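Local atomic coordinates of putative HTH-type transcriptional regulator PF0864 (Pyrococcus furiosus, PDB entry 2IA0), a protein that probably binds DNA in a sequence-specific manner as a transcriptional regulator of the AsnC family. Residues Ala78-Glu83 with Ala123-Asn128. Numbering follows the deposited sequence.
Sequences ALIVLE and ALVGKN
Ile80 reaches over the antiparallel partner strand. Its CB lies 3.9 Å from Ala123 O and 4.4 Å from CB of Ala123, its directly paired neighbour; CG1 lies beside the backbone N (chi1 -52°), anti to the carbonyl carbon, and is 4.1 Å from Ala123 O; and CD1, carried onward by an extended chi2 of -175°, ends 3.8 Å from Val125 CG2, the two side chains crossing at a slant. Ile80 thus touches Ala123 and Val125, two positions apart and on the same face, which also carries Ala78, packed on Leu133 of helix 132-140. Four backbone hydrogen bonds fix this register: Ala78 and Val125 bond reciprocally, as do Ile80 and Ala123, and Val125 N to Ala78 O, 2.9 Å with an N-H...O angle of 175°, is the straightest. These are the two central strands of the four-stranded antiparallel sheet in the C-terminal domain, which belongs to the dimeric alpha+beta barrel family. Between the two hydrogen-bonded pairs, Leu79 and Leu124 form a non-hydrogen-bonded pair, CA to CA 4.7 Å, where Leu79 CA gives a C-H...O contact to Ala123 O (3.4 Å). On this other face Leu124 CD1 lies 4.1 Å from Leu79 CB; Leu79 packs against Leu79 of the second subunit, whereas Leu124 lies on Phe112 of strand 110-116.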
ATOM      1  N   ALA A  78      11.466   4.418   3.927  1.00  8.79           N
ATOM      2  CA  ALA A  78      11.570   5.874   3.800  1.00  7.62           C
ATOM      3  C   ALA A  78      10.693   6.342   2.652  1.00  7.56           C
ATOM      4  O   ALA A  78      10.545   5.654   1.625  1.00  7.46           O
ATOM      5  CB  ALA A  78      13.003   6.310   3.583  1.00  6.37           C
ATOM      6  N   LEU A  79      10.056   7.483   2.852  1.00  7.19           N
ATOM      7  CA  LEU A  79       9.351   8.142   1.778  1.00  7.63           C
ATOM      8  C   LEU A  79      10.275   9.234   1.200  1.00  7.67           C
ATOM      9  O   LEU A  79      10.945   9.948   1.928  1.00  7.09           O
ATOM     10  CB  LEU A  79       8.050   8.724   2.315  1.00  8.01           C
ATOM     11  CG  LEU A  79       7.328   9.773   1.483  1.00  8.72           C
ATOM     12  CD1 LEU A  79       6.565   9.067   0.339  1.00 10.70           C
ATOM     13  CD2 LEU A  79       6.390  10.541   2.398  1.00  8.91           C
ATOM     14  N   ILE A  80      10.328   9.327  -0.121  1.00  8.90           N
ATOM     15  CA  ILE A  80      11.225  10.265  -0.813  1.00  8.89           C
ATOM     16  C   ILE A  80      10.408  11.200  -1.678  1.00  9.34           C
ATOM     17  O   ILE A  80       9.559  10.755  -2.422  1.00  8.94           O
ATOM     18  CB  ILE A  80      12.218   9.492  -1.699  1.00  8.98           C
ATOM     19  CG1 ILE A  80      12.916   8.415  -0.853  1.00  6.43           C
ATOM     20  CG2 ILE A  80      13.235  10.456  -2.364  1.00  7.39           C
ATOM     21  CD1 ILE A  80      13.976   7.692  -1.560  1.00  7.34           C
ATOM     22  N   VAL A  81      10.643  12.500  -1.558  1.00 10.54           N
ATOM     23  CA  VAL A  81       9.967  13.468  -2.425  1.00 10.59           C
ATOM     24  C   VAL A  81      10.967  14.290  -3.227  1.00 11.35           C
ATOM     25  O   VAL A  81      11.766  15.037  -2.675  1.00 11.26           O
ATOM     26  CB  VAL A  81       8.984  14.376  -1.661  1.00 10.93           C
ATOM     27  CG1 VAL A  81       8.144  15.223  -2.665  1.00 10.35           C
ATOM     28  CG2 VAL A  81       8.070  13.527  -0.763  1.00  7.92           C
ATOM     29  N   LEU A  82      10.913  14.106  -4.543  1.00 11.94           N
ATOM     30  CA  LEU A  82      11.787  14.767  -5.497  1.00 12.21           C
ATOM     31  C   LEU A  82      11.009  15.855  -6.223  1.00 12.98           C
ATOM     32  O   LEU A  82       9.889  15.627  -6.652  1.00 12.83           O
ATOM     33  CB  LEU A  82      12.267  13.747  -6.546  1.00 11.79           C
ATOM     34  CG  LEU A  82      12.977  12.487  -6.069  1.00 11.65           C
ATOM     35  CD1 LEU A  82      13.464  11.714  -7.268  1.00 12.81           C
ATOM     36  CD2 LEU A  82      14.133  12.842  -5.159  1.00 13.48           C
ATOM     37  N   GLU A  83      11.612  17.020  -6.393  1.00 14.11           N
ATOM     38  CA  GLU A  83      11.005  18.071  -7.203  1.00 15.90           C
ATOM     39  C   GLU A  83      11.967  18.430  -8.330  1.00 16.57           C
ATOM     40  O   GLU A  83      13.118  18.782  -8.082  1.00 16.65           O
ATOM     41  CB  GLU A  83      10.698  19.305  -6.343  1.00 16.07           C
ATOM     42  CG  GLU A  83      10.091  20.486  -7.106  1.00 17.35           C
ATOM     43  CD  GLU A  83       9.965  21.738  -6.246  1.00 20.35           C
ATOM     44  OE1 GLU A  83      10.644  21.833  -5.197  1.00 22.73           O
ATOM     45  OE2 GLU A  83       9.193  22.647  -6.618  1.00 23.12           O
ATOM     46  N   ALA A 123       8.367   8.387  -3.875  1.00 13.19           N
ATOM     47  CA  ALA A 123       8.774   6.981  -3.817  1.00 12.39           C
ATOM     48  C   ALA A 123       8.791   6.421  -2.402  1.00 12.29           C
ATOM     49  O   ALA A 123       9.119   7.119  -1.459  1.00 12.91           O
ATOM     50  CB  ALA A 123      10.136   6.757  -4.474  1.00 11.52           C
ATOM     51  N   LEU A 124       8.448   5.147  -2.272  1.00 11.83           N
ATOM     52  CA  LEU A 124       8.569   4.458  -1.018  1.00 11.93           C
ATOM     53  C   LEU A 124       9.658   3.395  -1.159  1.00 11.60           C
ATOM     54  O   LEU A 124       9.601   2.522  -2.025  1.00 10.78           O
ATOM     55  CB  LEU A 124       7.224   3.876  -0.591  1.00 11.43           C
ATOM     56  CG  LEU A 124       7.140   3.576   0.903  1.00 15.15           C
ATOM     57  CD1 LEU A 124       6.788   4.842   1.742  1.00 16.59           C
ATOM     58  CD2 LEU A 124       6.135   2.453   1.158  1.00 15.71           C
ATOM     59  N   VAL A 125      10.670   3.500  -0.311  1.00 11.72           N
ATOM     60  CA  VAL A 125      11.813   2.603  -0.389  1.00 12.18           C
ATOM     61  C   VAL A 125      12.027   1.788   0.895  1.00 12.10           C
ATOM     62  O   VAL A 125      12.043   2.334   2.006  1.00 11.78           O
ATOM     63  CB  VAL A 125      13.109   3.377  -0.821  1.00 12.52           C
ATOM     64  CG1 VAL A 125      14.281   2.423  -0.987  1.00 13.26           C
ATOM     65  CG2 VAL A 125      12.860   4.130  -2.163  1.00 12.68           C
ATOM     66  N   GLY A 126      12.191   0.481   0.721  1.00 12.14           N
ATOM     67  CA  GLY A 126      12.543  -0.404   1.813  1.00 12.68           C
ATOM     68  C   GLY A 126      13.915  -1.046   1.718  1.00 13.15           C
ATOM     69  O   GLY A 126      14.297  -1.604   0.684  1.00 13.19           O
ATOM     70  N   LYS A 127      14.673  -0.945   2.802  1.00 13.86           N
ATOM     71  CA  LYS A 127      15.939  -1.655   2.918  1.00 14.73           C
ATOM     72  C   LYS A 127      15.992  -2.282   4.292  1.00 15.44           C
ATOM     73  O   LYS A 127      15.070  -2.142   5.086  1.00 14.77           O
ATOM     74  CB  LYS A 127      17.144  -0.729   2.717  1.00 14.51           C
ATOM     75  CG  LYS A 127      17.188   0.015   1.386  1.00 14.85           C
ATOM     76  CD  LYS A 127      17.640  -0.899   0.292  1.00 14.94           C
ATOM     77  CE  LYS A 127      17.318  -0.324  -1.068  1.00 14.53           C
ATOM     78  NZ  LYS A 127      17.918  -1.246  -2.054  1.00 12.49           N
ATOM     79  N   ASN A 128      17.089  -2.966   4.569  1.00 17.13           N
ATOM     80  CA  ASN A 128      17.248  -3.654   5.835  1.00 18.70           C
ATOM     81  C   ASN A 128      18.023  -2.886   6.914  1.00 19.46           C
ATOM     82  O   ASN A 128      17.813  -3.148   8.088  1.00 19.66           O
ATOM     83  CB  ASN A 128      17.759  -5.079   5.597  1.00 18.78           C
ATOM     84  CG  ASN A 128      16.694  -5.971   4.922  1.00 20.15           C
ATOM     85  OD1 ASN A 128      15.473  -5.794   5.119  1.00 19.72           O
ATOM     86  ND2 ASN A 128      17.153  -6.925   4.122  1.00 20.55           N
TER